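Local coordinates for protein photoreceptor-histidine kinase BphP (Stigmatella aurantiaca DW4/3-1, PDB 6BAF) that probably senses red and far-red light through a bilin chromophore held in its chromophore-binding domain and relays the signal as a histidine kinase in cell development, at residues L201-W206 and S260-G265; Y162-E167 and W268-C273. All coordinates share one frame; numbering follows the deposited sequence.

Overall arrangement
A single six-stranded antiparallel sheet, the core of the GAF domain, hosts both contacts, and their centres lie about 10 Å apart. Interaction 2 is buried within the sheet: strands 158-164 and 266-275 pair by backbone hydrogen bonds, and the side chains add an arginine laid over a tryptophan ring. Interaction 1 is only partly buried and joins unlike elements, helix 196-202 with its following loop and strand 255-263; a serine hydroxyl, one backbone bond and a methionine–tryptophan contact do the work. Because strands 255-263 and 266-275 are neighbours, Leu261 bonds to Trp268 and Gly269, linking the two. Interaction 1 meets a propionate of the bilin, interaction 2 mainly its methyl groups.

Interaction 1: residues L201-W206 and S260-G265; sequences LYQLNW and SLMKDG. With BLR (3-[5-[(Z)-(4-ethenyl-3-methyl-5-oxidanylidene-pyrrol-2-ylidene)methyl]-2-[[5-[(Z)-(3-ethenyl-4-methyl-5-oxidanylidene-pyrrol-2-ylidene)methyl]-3-(3-hydroxy-3-oxopropyl)-4-methyl-1H-pyrrol-2-yl]methyl]-4-methyl-1H-pyrrol-3-yl]propanoic acid), chain B.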
ATOM      1  N   LEU A 201     -21.478  14.114   7.454  1.00 35.81           N
ATOM      2  CA  LEU A 201     -21.084  12.718   7.574  1.00 41.56           C
ATOM      3  C   LEU A 201     -19.849  12.416   6.723  1.00 39.18           C
ATOM      4  O   LEU A 201     -18.957  11.674   7.152  1.00 41.01           O
ATOM      5  CB  LEU A 201     -22.253  11.836   7.171  1.00 36.60           C
ATOM      6  CG  LEU A 201     -21.941  10.347   7.124  1.00 39.42           C
ATOM      7  CD1 LEU A 201     -21.490   9.872   8.491  1.00 40.88           C
ATOM      8  CD2 LEU A 201     -23.202   9.634   6.722  1.00 38.51           C
ATOM      9  N   TYR A 202     -19.765  12.993   5.516  1.00 37.97           N
ATOM     10  CA  TYR A 202     -18.668  12.617   4.633  1.00 37.54           C
ATOM     11  C   TYR A 202     -17.365  13.252   5.078  1.00 40.79           C
ATOM     12  O   TYR A 202     -16.301  12.816   4.638  1.00 40.30           O
ATOM     13  CB  TYR A 202     -18.969  12.979   3.179  1.00 34.11           C
ATOM     14  CG  TYR A 202     -20.240  12.338   2.619  1.00 36.82           C
ATOM     15  CD1 TYR A 202     -20.836  11.238   3.249  1.00 35.30           C
ATOM     16  CD2 TYR A 202     -20.837  12.833   1.457  1.00 37.65           C
ATOM     17  CE1 TYR A 202     -22.005  10.666   2.746  1.00 36.77           C
ATOM     18  CE2 TYR A 202     -22.000  12.256   0.925  1.00 37.29           C
ATOM     19  CZ  TYR A 202     -22.584  11.193   1.583  1.00 37.78           C
ATOM     20  OH  TYR A 202     -23.721  10.611   1.052  1.00 38.47           O
ATOM     21  N   GLN A 203     -17.417  14.262   5.953  1.00 39.84           N
ATOM     22  CA  GLN A 203     -16.183  14.754   6.559  1.00 43.91           C
ATOM     23  C   GLN A 203     -15.605  13.775   7.562  1.00 42.95           C
ATOM     24  O   GLN A 203     -14.435  13.908   7.937  1.00 44.07           O
ATOM     25  CB  GLN A 203     -16.408  16.083   7.280  1.00 41.82           C
ATOM     26  CG  GLN A 203     -16.371  17.225   6.355  1.00 50.23           C
ATOM     27  CD  GLN A 203     -16.463  18.561   7.054  1.00 53.01           C
ATOM     28  OE1 GLN A 203     -16.252  19.595   6.415  1.00 49.64           O
ATOM     29  NE2 GLN A 203     -16.805  18.560   8.360  1.00 48.22           N
ATOM     30  N   LEU A 204     -16.400  12.822   8.036  1.00 40.45           N
ATOM     31  CA  LEU A 204     -15.929  11.891   9.054  1.00 40.74           C
ATOM     32  C   LEU A 204     -15.687  10.507   8.505  1.00 41.58           C
ATOM     33  O   LEU A 204     -14.795   9.811   8.981  1.00 41.99           O
ATOM     34  CB  LEU A 204     -16.950  11.787  10.197  1.00 42.40           C
ATOM     35  CG  LEU A 204     -17.345  13.106  10.878  1.00 48.88           C
ATOM     36  CD1 LEU A 204     -18.451  12.854  11.854  1.00 48.54           C
ATOM     37  CD2 LEU A 204     -16.168  13.748  11.583  1.00 49.30           C
ATOM     38  N   ASN A 205     -16.502  10.091   7.547  1.00 38.09           N
ATOM     39  CA  ASN A 205     -16.475   8.762   6.956  1.00 40.71           C
ATOM     40  C   ASN A 205     -16.169   8.990   5.473  1.00 40.57           C
ATOM     41  O   ASN A 205     -17.031   9.492   4.727  1.00 39.60           O
ATOM     42  CB  ASN A 205     -17.817   8.043   7.170  1.00 34.87           C
ATOM     43  CG  ASN A 205     -17.814   6.670   6.551  1.00 42.58           C
ATOM     44  OD1 ASN A 205     -16.907   6.371   5.801  1.00 41.09           O
ATOM     45  ND2 ASN A 205     -18.798   5.823   6.856  1.00 41.18           N
ATOM     46  N   TRP A 206     -14.955   8.630   5.038  1.00 35.90           N
ATOM     47  CA  TRP A 206     -14.428   9.122   3.764  1.00 36.03           C
ATOM     48  C   TRP A 206     -14.755   8.246   2.560  1.00 35.20           C
ATOM     49  O   TRP A 206     -14.363   8.595   1.441  1.00 39.41           O
ATOM     50  CB  TRP A 206     -12.917   9.313   3.868  1.00 37.49           C
ATOM     51  CG  TRP A 206     -12.552  10.350   4.861  1.00 39.85           C
ATOM     52  CD1 TRP A 206     -13.359  11.375   5.346  1.00 41.45           C
ATOM     53  CD2 TRP A 206     -11.287  10.490   5.511  1.00 40.01           C
ATOM     54  NE1 TRP A 206     -12.645  12.146   6.246  1.00 43.22           N
ATOM     55  CE2 TRP A 206     -11.378  11.614   6.372  1.00 42.37           C
ATOM     56  CE3 TRP A 206     -10.079   9.767   5.452  1.00 44.13           C
ATOM     57  CZ2 TRP A 206     -10.310  12.021   7.172  1.00 46.87           C
ATOM     58  CZ3 TRP A 206      -9.013  10.175   6.244  1.00 45.06           C
ATOM     59  CH2 TRP A 206      -9.129  11.298   7.080  1.00 51.22           C
ATOM     60  N   SER A 260     -14.295  11.016  -0.083  1.00 35.05           N
ATOM     61  CA  SER A 260     -14.172  12.404   0.340  1.00 36.05           C
ATOM     62  C   SER A 260     -12.765  12.922   0.089  1.00 42.13           C
ATOM     63  O   SER A 260     -11.782  12.232   0.358  1.00 38.93           O
ATOM     64  CB  SER A 260     -14.486  12.540   1.833  1.00 36.41           C
ATOM     65  OG  SER A 260     -15.719  11.888   2.161  1.00 38.15           O
ATOM     66  N   LEU A 261     -12.666  14.159  -0.377  1.00 38.08           N
ATOM     67  CA  LEU A 261     -11.398  14.850  -0.466  1.00 36.71           C
ATOM     68  C   LEU A 261     -11.390  15.887   0.630  1.00 41.88           C
ATOM     69  O   LEU A 261     -12.330  16.683   0.738  1.00 43.22           O
ATOM     70  CB  LEU A 261     -11.219  15.487  -1.839  1.00 38.49           C
ATOM     71  CG  LEU A 261     -11.250  14.461  -2.971  1.00 40.27           C
ATOM     72  CD1 LEU A 261     -11.176  15.132  -4.322  1.00 41.20           C
ATOM     73  CD2 LEU A 261     -10.069  13.443  -2.822  1.00 42.22           C
ATOM     74  N   MET A 262     -10.352  15.872   1.455  1.00 40.70           N
ATOM     75  CA  MET A 262     -10.281  16.727   2.627  1.00 43.02           C
ATOM     76  C   MET A 262      -9.147  17.727   2.473  1.00 48.47           C
ATOM     77  O   MET A 262      -8.097  17.412   1.906  1.00 50.77           O
ATOM     78  CB  MET A 262     -10.079  15.882   3.880  1.00 42.35           C
ATOM     79  CG  MET A 262     -11.201  14.850   4.119  1.00 44.35           C
ATOM     80  SD  MET A 262     -12.775  15.678   4.614  1.00 44.98           S
ATOM     81  CE  MET A 262     -12.287  16.392   6.199  1.00 45.86           C
ATOM     82  N   LYS A 263      -9.364  18.943   2.956  1.00 50.07           N
ATOM     83  CA  LYS A 263      -8.322  19.964   2.941  1.00 51.39           C
ATOM     84  C   LYS A 263      -8.497  20.838   4.167  1.00 59.42           C
ATOM     85  O   LYS A 263      -9.566  21.429   4.355  1.00 58.87           O
ATOM     86  CB  LYS A 263      -8.366  20.801   1.667  1.00 50.65           C
ATOM     87  CG  LYS A 263      -7.529  22.076   1.798  1.00 59.47           C
ATOM     88  CD  LYS A 263      -7.272  22.719   0.446  1.00 61.17           C
ATOM     89  CE  LYS A 263      -6.679  24.124   0.576  1.00 65.21           C
ATOM     90  NZ  LYS A 263      -6.165  24.536  -0.769  1.00 73.88           N
ATOM     91  N   ASP A 264      -7.462  20.895   5.007  1.00 58.81           N
ATOM     92  CA  ASP A 264      -7.520  21.638   6.268  1.00 62.97           C
ATOM     93  C   ASP A 264      -8.677  21.159   7.150  1.00 60.38           C
ATOM     94  O   ASP A 264      -9.377  21.963   7.768  1.00 66.02           O
ATOM     95  CB  ASP A 264      -7.630  23.155   6.031  1.00 66.23           C
ATOM     96  CG  ASP A 264      -6.435  23.742   5.235  1.00 76.25           C
ATOM     97  OD1 ASP A 264      -6.687  24.543   4.283  1.00 72.65           O
ATOM     98  OD2 ASP A 264      -5.258  23.417   5.564  1.00 77.53           O
ATOM     99  N   GLY A 265      -8.900  19.846   7.203  1.00 57.90           N
ATOM    100  CA  GLY A 265      -9.962  19.321   8.057  1.00 53.83           C
ATOM    101  C   GLY A 265     -11.382  19.583   7.579  1.00 56.81           C
ATOM    102  O   GLY A 265     -12.343  19.336   8.320  1.00 57.08           O
TER
HETATM  103  CHA BLR B 401     -25.695  11.953  -1.439  1.00 38.50           C
HETATM  104  NA  BLR B 401     -25.524  13.059  -3.712  1.00 39.44           N
HETATM  105  C1A BLR B 401     -25.026  12.267  -2.751  1.00 42.04           C
HETATM  106  C2A BLR B 401     -23.777  11.766  -3.132  1.00 37.67           C
HETATM  107  C3A BLR B 401     -23.489  12.283  -4.343  1.00 42.52           C
HETATM  108  C4A BLR B 401     -24.591  13.073  -4.701  1.00 41.82           C
HETATM  109  CMA BLR B 401     -22.174  12.017  -5.135  1.00 38.38           C
HETATM  110  CAA BLR B 401     -22.917  10.827  -2.283  1.00 34.23           C
HETATM  111  CBA BLR B 401     -23.348   9.341  -2.403  1.00 37.04           C
HETATM  112  CGA BLR B 401     -22.864   8.709  -3.716  1.00 41.29           C
HETATM  113  O1A BLR B 401     -21.615   8.691  -3.923  1.00 38.66           O
HETATM  114  O2A BLR B 401     -23.670   8.215  -4.595  1.00 38.29           O
HETATM  115  CHB BLR B 401     -24.832  13.914  -5.936  1.00 41.32           C
HETATM  116  NB  BLR B 401     -23.936  12.391  -7.731  1.00 44.16           N
HETATM  117  C1B BLR B 401     -24.327  13.718  -7.121  1.00 41.51           C
HETATM  118  C2B BLR B 401     -24.062  14.752  -8.151  1.00 42.83           C
HETATM  119  C3B BLR B 401     -23.532  14.173  -9.318  1.00 49.38           C
HETATM  120  C4B BLR B 401     -23.418  12.699  -9.136  1.00 51.75           C
HETATM  121  CMB BLR B 401     -24.296  16.258  -7.998  1.00 44.80           C
HETATM  122  OB  BLR B 401     -23.033  11.890  -9.903  1.00 55.23           O
HETATM  123  CAB BLR B 401     -23.125  15.008 -10.544  1.00 47.19           C
HETATM  124  CBB BLR B 401     -22.503  14.475 -11.569  1.00 49.97           C
HETATM  125  NC  BLR B 401     -30.045  14.758  -3.355  1.00 43.09           N
HETATM  126  C1C BLR B 401     -30.854  15.659  -4.272  1.00 49.36           C
HETATM  127  C2C BLR B 401     -31.952  16.211  -3.423  1.00 51.70           C
HETATM  128  C3C BLR B 401     -31.868  15.745  -2.085  1.00 50.01           C
HETATM  129  C4C BLR B 401     -30.694  14.822  -1.982  1.00 45.79           C
HETATM  130  CMC BLR B 401     -32.985  17.174  -3.968  1.00 58.02           C
HETATM  131  OC  BLR B 401     -30.670  15.871  -5.421  1.00 51.59           O
HETATM  132  CAC BLR B 401     -32.830  16.104  -0.936  1.00 56.94           C
HETATM  133  CBC BLR B 401     -33.105  17.381  -0.613  1.00 66.13           C
HETATM  134  CHD BLR B 401     -30.314  14.198  -0.910  1.00 43.89           C
HETATM  135  ND  BLR B 401     -27.891  13.299  -1.708  1.00 38.09           N
HETATM  136  C1D BLR B 401     -29.031  13.416  -0.771  1.00 42.25           C
HETATM  137  C2D BLR B 401     -28.802  12.625   0.427  1.00 41.84           C
HETATM  138  C3D BLR B 401     -27.486  12.014   0.281  1.00 37.15           C
HETATM  139  C4D BLR B 401     -26.871  12.422  -1.033  1.00 42.41           C
HETATM  140  CMD BLR B 401     -29.768  12.506   1.613  1.00 39.55           C
HETATM  141  CAD BLR B 401     -26.827  11.086   1.280  1.00 33.98           C
HETATM  142  CBD BLR B 401     -27.060   9.652   0.832  1.00 36.64           C
HETATM  143  CGD BLR B 401     -26.484   8.876   2.000  1.00 40.86           C
HETATM  144  O1D BLR B 401     -25.240   8.991   2.271  1.00 36.54           O
HETATM  145  O2D BLR B 401     -27.274   8.206   2.732  1.00 40.77           O
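Met262 reaches from strand 255-263 to Trp206 and Gln203, and its chain shows how a bent side chain can serve two partners. From CB, Met262 CG turns beside the backbone N (chi1 -59°) and settles over one face of the indole, toward the rim, 3.7 Å from Trp206 NE1. A second bend at chi2 carries Met262 SD to an oblique Met-aromatic position, 4.6 Å from the centroid of the five-membered ring of Trp206. A third brings Met262 CE to 3.7 Å from Gln203 O. That same carbonyl fixes the indole: Trp206 NE1 donates to Gln203 O at 3.0 Å, approaching from above the carbonyl plane. In this GAF domain the loop after helix 196-202 is thus fastened to the sheet, where strand 207-210 pairs with 255-263. Ser260 supplies the hydrogen bonds between the two segments. Its OG donates to Tyr202 O at 2.7 Å, while Ser260 N donates to Trp206 O at 2.9 Å; Arg208 also bonds to the hydroxyl and makes a cation-pi contact with Tyr202. The phenol of Tyr202 leads away to the chromophore, where Tyr202 OH donates to propionate oxygen O1D of BLR at 2.5 Å, close to the ring plane.

Interaction 2: residues Y162-E167 and W268-C273; sequences YRFDAE and WGLISC. With BLR (3-[5-[(Z)-(4-ethenyl-3-methyl-5-oxidanylidene-pyrrol-2-ylidene)methyl]-2-[[5-[(Z)-(3-ethenyl-4-methyl-5-oxidanylidene-pyrrol-2-ylidene)methyl]-3-(3-hydroxy-3-oxopropyl)-4-methyl-1H-pyrrol-2-yl]methyl]-4-methyl-1H-pyrrol-3-yl]propanoic acid), chain B.
Arg163 and Trp268 both send CG anti to the backbone N (chi1 -176° and -177°), and this shared torsion brings a fully extended arginine across the indole. Its aliphatic part makes the first contact: Arg163 CG stands almost straight above the six-membered ring of Trp268, 3.9 Å from the centroid, as a CH-pi interaction. Farther out, Arg163 NE lies over the rim of the same face, 3.3 Å from Trp268 CZ2, and the guanidinium continues across with its plane 24° from that of the ring. The two planes are thus moderately inclined, and the contact lies toward the rim of the indole. A water at the guanidinium edge donates to Phe164 O and Trp268 O and accepts a weak bond from Arg163 NE, bridging the two strands.

Beneath the side chains, Tyr162 and Leu270 form an antiparallel hydrogen-bonded pair, with Tyr162 N donating to Leu270 O at 2.8 Å and Leu270 N returning the bond to Tyr162 O. Phe164 N extends the pairing to Trp268 O at 3.1 Å. Gly269 comes close to the partner strand, its CA 4.1 Å from Arg163 CA in the non-hydrogen-bonded pair. The Phe164 ring lies with its edge against the backbone here, CD2 being 3.5 Å from Gly269 N, and its CZ packs on Leu270 CG.

Tyr162 and Leu270 lie on the sheet face that looks to the chromophore. Tyr162 OH approaches methyl CMB of BLR at 3.7 Å, while Leu270 CD1 and Ser272 OG both lie against CMA. Ile271 packs on the other side, against Val146 of helix 139-154. On the far edge of strand 266-275, Trp268 and Gly269 together face Leu261 in a classic beta bulge, within a GAF sheet that has helices behind it and the bilin pocket in front.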
ATOM      1  N   TYR A 162     -15.467  16.146  -7.992  1.00 40.60           N
ATOM      2  CA  TYR A 162     -16.575  17.052  -7.743  1.00 36.26           C
ATOM      3  C   TYR A 162     -16.097  18.008  -6.666  1.00 35.59           C
ATOM      4  O   TYR A 162     -15.889  17.600  -5.525  1.00 41.29           O
ATOM      5  CB  TYR A 162     -17.792  16.251  -7.299  1.00 40.75           C
ATOM      6  CG  TYR A 162     -19.073  17.069  -7.136  1.00 43.60           C
ATOM      7  CD1 TYR A 162     -19.824  17.450  -8.257  1.00 41.10           C
ATOM      8  CD2 TYR A 162     -19.529  17.449  -5.869  1.00 43.81           C
ATOM      9  CE1 TYR A 162     -21.012  18.180  -8.126  1.00 47.64           C
ATOM     10  CE2 TYR A 162     -20.732  18.190  -5.719  1.00 43.45           C
ATOM     11  CZ  TYR A 162     -21.462  18.542  -6.855  1.00 47.91           C
ATOM     12  OH  TYR A 162     -22.632  19.266  -6.740  1.00 47.68           O
ATOM     13  N   ARG A 163     -15.900  19.262  -7.009  1.00 30.50           N
ATOM     14  CA  ARG A 163     -15.307  20.208  -6.088  1.00 38.02           C
ATOM     15  C   ARG A 163     -16.371  21.170  -5.559  1.00 42.17           C
ATOM     16  O   ARG A 163     -17.195  21.654  -6.331  1.00 42.01           O
ATOM     17  CB  ARG A 163     -14.207  20.999  -6.788  1.00 34.51           C
ATOM     18  CG  ARG A 163     -13.515  21.925  -5.826  1.00 40.47           C
ATOM     19  CD  ARG A 163     -12.555  22.834  -6.563  1.00 45.36           C
ATOM     20  NE  ARG A 163     -11.832  23.638  -5.579  1.00 49.51           N
ATOM     21  CZ  ARG A 163     -10.781  24.403  -5.868  1.00 54.36           C
ATOM     22  NH1 ARG A 163     -10.321  24.463  -7.130  1.00 48.84           N
ATOM     23  NH2 ARG A 163     -10.185  25.086  -4.891  1.00 50.77           N
ATOM     24  N   PHE A 164     -16.349  21.445  -4.248  1.00 40.50           N
ATOM     25  CA  PHE A 164     -17.311  22.335  -3.601  1.00 37.67           C
ATOM     26  C   PHE A 164     -16.823  23.777  -3.631  1.00 45.66           C
ATOM     27  O   PHE A 164     -15.644  24.050  -3.392  1.00 43.55           O
ATOM     28  CB  PHE A 164     -17.553  21.920  -2.142  1.00 39.33           C
ATOM     29  CG  PHE A 164     -18.198  20.533  -1.975  1.00 39.07           C
ATOM     30  CD1 PHE A 164     -19.534  20.313  -2.317  1.00 36.17           C
ATOM     31  CD2 PHE A 164     -17.452  19.462  -1.471  1.00 36.06           C
ATOM     32  CE1 PHE A 164     -20.127  19.056  -2.189  1.00 36.07           C
ATOM     33  CE2 PHE A 164     -18.019  18.179  -1.319  1.00 38.18           C
ATOM     34  CZ  PHE A 164     -19.375  17.956  -1.677  1.00 37.89           C
ATOM     35  N   ASP A 165     -17.737  24.715  -3.875  1.00 44.04           N
ATOM     36  CA  ASP A 165     -17.347  26.102  -3.732  1.00 47.14           C
ATOM     37  C   ASP A 165     -17.720  26.602  -2.333  1.00 49.71           C
ATOM     38  O   ASP A 165     -18.045  25.806  -1.430  1.00 43.98           O
ATOM     39  CB  ASP A 165     -17.961  26.943  -4.872  1.00 49.28           C
ATOM     40  CG  ASP A 165     -19.488  27.074  -4.782  1.00 53.23           C
ATOM     41  OD1 ASP A 165     -20.114  26.748  -3.724  1.00 53.63           O
ATOM     42  OD2 ASP A 165     -20.088  27.516  -5.796  1.00 59.60           O
ATOM     43  N   ALA A 166     -17.792  27.924  -2.187  1.00 53.64           N
ATOM     44  CA  ALA A 166     -17.727  28.637  -0.905  1.00 57.92           C
ATOM     45  C   ALA A 166     -18.696  28.403   0.297  1.00 60.34           C
ATOM     46  O   ALA A 166     -18.242  28.731   1.395  1.00 70.60           O
ATOM     47  CB  ALA A 166     -17.709  30.133  -1.203  1.00 60.09           C
ATOM     48  N   GLU A 167     -19.937  27.898   0.314  1.00 58.60           N
ATOM     49  CA  GLU A 167     -21.183  27.954  -0.463  1.00 56.70           C
ATOM     50  C   GLU A 167     -21.784  26.561  -0.741  1.00 55.12           C
ATOM     51  O   GLU A 167     -23.011  26.382  -0.684  1.00 44.71           O
ATOM     52  CB  GLU A 167     -21.088  28.715  -1.722  1.00 61.88           C
ATOM     53  CG  GLU A 167     -22.549  29.068  -2.026  1.00 58.86           C
ATOM     54  CD  GLU A 167     -22.746  30.491  -2.495  1.00 71.97           C
ATOM     55  OE1 GLU A 167     -21.865  31.312  -2.148  1.00 75.66           O
ATOM     56  OE2 GLU A 167     -23.774  30.773  -3.203  1.00 73.32           O
ATOM     57  N   TRP A 268     -13.537  19.127   0.824  1.00 41.61           N
ATOM     58  CA  TRP A 268     -13.092  19.915  -0.318  1.00 39.19           C
ATOM     59  C   TRP A 268     -13.788  19.500  -1.596  1.00 38.79           C
ATOM     60  O   TRP A 268     -14.020  20.331  -2.483  1.00 40.12           O
ATOM     61  CB  TRP A 268     -11.571  19.733  -0.495  1.00 40.37           C
ATOM     62  CG  TRP A 268     -10.899  20.541  -1.595  1.00 40.08           C
ATOM     63  CD1 TRP A 268     -10.304  21.784  -1.472  1.00 39.23           C
ATOM     64  CD2 TRP A 268     -10.762  20.168  -2.975  1.00 37.63           C
ATOM     65  NE1 TRP A 268      -9.782  22.171  -2.687  1.00 42.21           N
ATOM     66  CE2 TRP A 268     -10.040  21.196  -3.617  1.00 40.40           C
ATOM     67  CE3 TRP A 268     -11.132  19.039  -3.716  1.00 37.68           C
ATOM     68  CZ2 TRP A 268      -9.716  21.140  -4.962  1.00 39.82           C
ATOM     69  CZ3 TRP A 268     -10.820  18.992  -5.036  1.00 38.95           C
ATOM     70  CH2 TRP A 268     -10.099  20.037  -5.654  1.00 41.21           C
ATOM     71  N   GLY A 269     -14.184  18.241  -1.667  1.00 35.54           N
ATOM     72  CA  GLY A 269     -14.624  17.674  -2.915  1.00 33.46           C
ATOM     73  C   GLY A 269     -14.833  16.199  -2.713  1.00 37.41           C
ATOM     74  O   GLY A 269     -14.695  15.671  -1.609  1.00 37.10           O
ATOM     75  N   LEU A 270     -15.214  15.551  -3.800  1.00 33.76           N
ATOM     76  CA  LEU A 270     -15.426  14.121  -3.797  1.00 39.09           C
ATOM     77  C   LEU A 270     -14.778  13.571  -5.051  1.00 39.50           C
ATOM     78  O   LEU A 270     -14.757  14.241  -6.081  1.00 38.17           O
ATOM     79  CB  LEU A 270     -16.918  13.721  -3.837  1.00 36.20           C
ATOM     80  CG  LEU A 270     -17.917  14.162  -2.762  1.00 38.21           C
ATOM     81  CD1 LEU A 270     -19.246  13.521  -3.143  1.00 36.63           C
ATOM     82  CD2 LEU A 270     -17.484  13.687  -1.403  1.00 35.04           C
ATOM     83  N   ILE A 271     -14.262  12.356  -4.957  1.00 37.75           N
ATOM     84  CA  ILE A 271     -14.109  11.496  -6.118  1.00 34.92           C
ATOM     85  C   ILE A 271     -15.414  10.734  -6.208  1.00 35.19           C
ATOM     86  O   ILE A 271     -15.749   9.974  -5.301  1.00 37.20           O
ATOM     87  CB  ILE A 271     -12.924  10.520  -5.980  1.00 38.13           C
ATOM     88  CG1 ILE A 271     -11.618  11.245  -5.638  1.00 37.63           C
ATOM     89  CG2 ILE A 271     -12.750   9.723  -7.280  1.00 36.04           C
ATOM     90  CD1 ILE A 271     -10.506  10.281  -5.103  1.00 37.03           C
ATOM     91  N   SER A 272     -16.156  10.917  -7.291  1.00 37.58           N
ATOM     92  CA  SER A 272     -17.473  10.312  -7.434  1.00 36.88           C
ATOM     93  C   SER A 272     -17.465   9.404  -8.644  1.00 38.26           C
ATOM     94  O   SER A 272     -17.135   9.856  -9.739  1.00 41.44           O
ATOM     95  CB  SER A 272     -18.576  11.406  -7.599  1.00 38.72           C
ATOM     96  OG  SER A 272     -19.847  10.783  -7.856  1.00 39.20           O
ATOM     97  N   CYS A 273     -17.843   8.137  -8.460  1.00 36.57           N
ATOM     98  CA  CYS A 273     -17.904   7.154  -9.536  1.00 41.17           C
ATOM     99  C   CYS A 273     -19.323   6.690  -9.707  1.00 42.02           C
ATOM    100  O   CYS A 273     -20.048   6.509  -8.714  1.00 42.43           O
ATOM    101  CB  CYS A 273     -17.049   5.897  -9.269  1.00 38.54           C
ATOM    102  SG  CYS A 273     -15.387   6.339  -8.743  1.00 41.06           S
TER
HETATM  103  CHA BLR B 401     -25.695  11.953  -1.439  1.00 38.50           C
HETATM  104  NA  BLR B 401     -25.524  13.059  -3.712  1.00 39.44           N
HETATM  105  C1A BLR B 401     -25.026  12.267  -2.751  1.00 42.04           C
HETATM  106  C2A BLR B 401     -23.777  11.766  -3.132  1.00 37.67           C
HETATM  107  C3A BLR B 401     -23.489  12.283  -4.343  1.00 42.52           C
HETATM  108  C4A BLR B 401     -24.591  13.073  -4.701  1.00 41.82           C
HETATM  109  CMA BLR B 401     -22.174  12.017  -5.135  1.00 38.38           C
HETATM  110  CAA BLR B 401     -22.917  10.827  -2.283  1.00 34.23           C
HETATM  111  CBA BLR B 401     -23.348   9.341  -2.403  1.00 37.04           C
HETATM  112  CGA BLR B 401     -22.864   8.709  -3.716  1.00 41.29           C
HETATM  113  O1A BLR B 401     -21.615   8.691  -3.923  1.00 38.66           O
HETATM  114  O2A BLR B 401     -23.670   8.215  -4.595  1.00 38.29           O
HETATM  115  CHB BLR B 401     -24.832  13.914  -5.936  1.00 41.32           C
HETATM  116  NB  BLR B 401     -23.936  12.391  -7.731  1.00 44.16           N
HETATM  117  C1B BLR B 401     -24.327  13.718  -7.121  1.00 41.51           C
HETATM  118  C2B BLR B 401     -24.062  14.752  -8.151  1.00 42.83           C
HETATM  119  C3B BLR B 401     -23.532  14.173  -9.318  1.00 49.38           C
HETATM  120  C4B BLR B 401     -23.418  12.699  -9.136  1.00 51.75           C
HETATM  121  CMB BLR B 401     -24.296  16.258  -7.998  1.00 44.80           C
HETATM  122  OB  BLR B 401     -23.033  11.890  -9.903  1.00 55.23           O
HETATM  123  CAB BLR B 401     -23.125  15.008 -10.544  1.00 47.19           C
HETATM  124  CBB BLR B 401     -22.503  14.475 -11.569  1.00 49.97           C
HETATM  125  NC  BLR B 401     -30.045  14.758  -3.355  1.00 43.09           N
HETATM  126  C1C BLR B 401     -30.854  15.659  -4.272  1.00 49.36           C
HETATM  127  C2C BLR B 401     -31.952  16.211  -3.423  1.00 51.70           C
HETATM  128  C3C BLR B 401     -31.868  15.745  -2.085  1.00 50.01           C
HETATM  129  C4C BLR B 401     -30.694  14.822  -1.982  1.00 45.79           C
HETATM  130  CMC BLR B 401     -32.985  17.174  -3.968  1.00 58.02           C
HETATM  131  OC  BLR B 401     -30.670  15.871  -5.421  1.00 51.59           O
HETATM  132  CAC BLR B 401     -32.830  16.104  -0.936  1.00 56.94           C
HETATM  133  CBC BLR B 401     -33.105  17.381  -0.613  1.00 66.13           C
HETATM  134  CHD BLR B 401     -30.314  14.198  -0.910  1.00 43.89           C
HETATM  135  ND  BLR B 401     -27.891  13.299  -1.708  1.00 38.09           N
HETATM  136  C1D BLR B 401     -29.031  13.416  -0.771  1.00 42.25           C
HETATM  137  C2D BLR B 401     -28.802  12.625   0.427  1.00 41.84           C
HETATM  138  C3D BLR B 401     -27.486  12.014   0.281  1.00 37.15           C
HETATM  139  C4D BLR B 401     -26.871  12.422  -1.033  1.00 42.41           C
HETATM  140  CMD BLR B 401     -29.768  12.506   1.613  1.00 39.55           C
HETATM  141  CAD BLR B 401     -26.827  11.086   1.280  1.00 33.98           C
HETATM  142  CBD BLR B 401     -27.060   9.652   0.832  1.00 36.64           C
HETATM  143  CGD BLR B 401     -26.484   8.876   2.000  1.00 40.86           C
HETATM  144  O1D BLR B 401     -25.240   8.991   2.271  1.00 36.54           O
HETATM  145  O2D BLR B 401     -27.274   8.206   2.732  1.00 40.77           O
HETATM  146  O   HOH W   1     -13.193  23.006  -2.611  1.00 43.54           O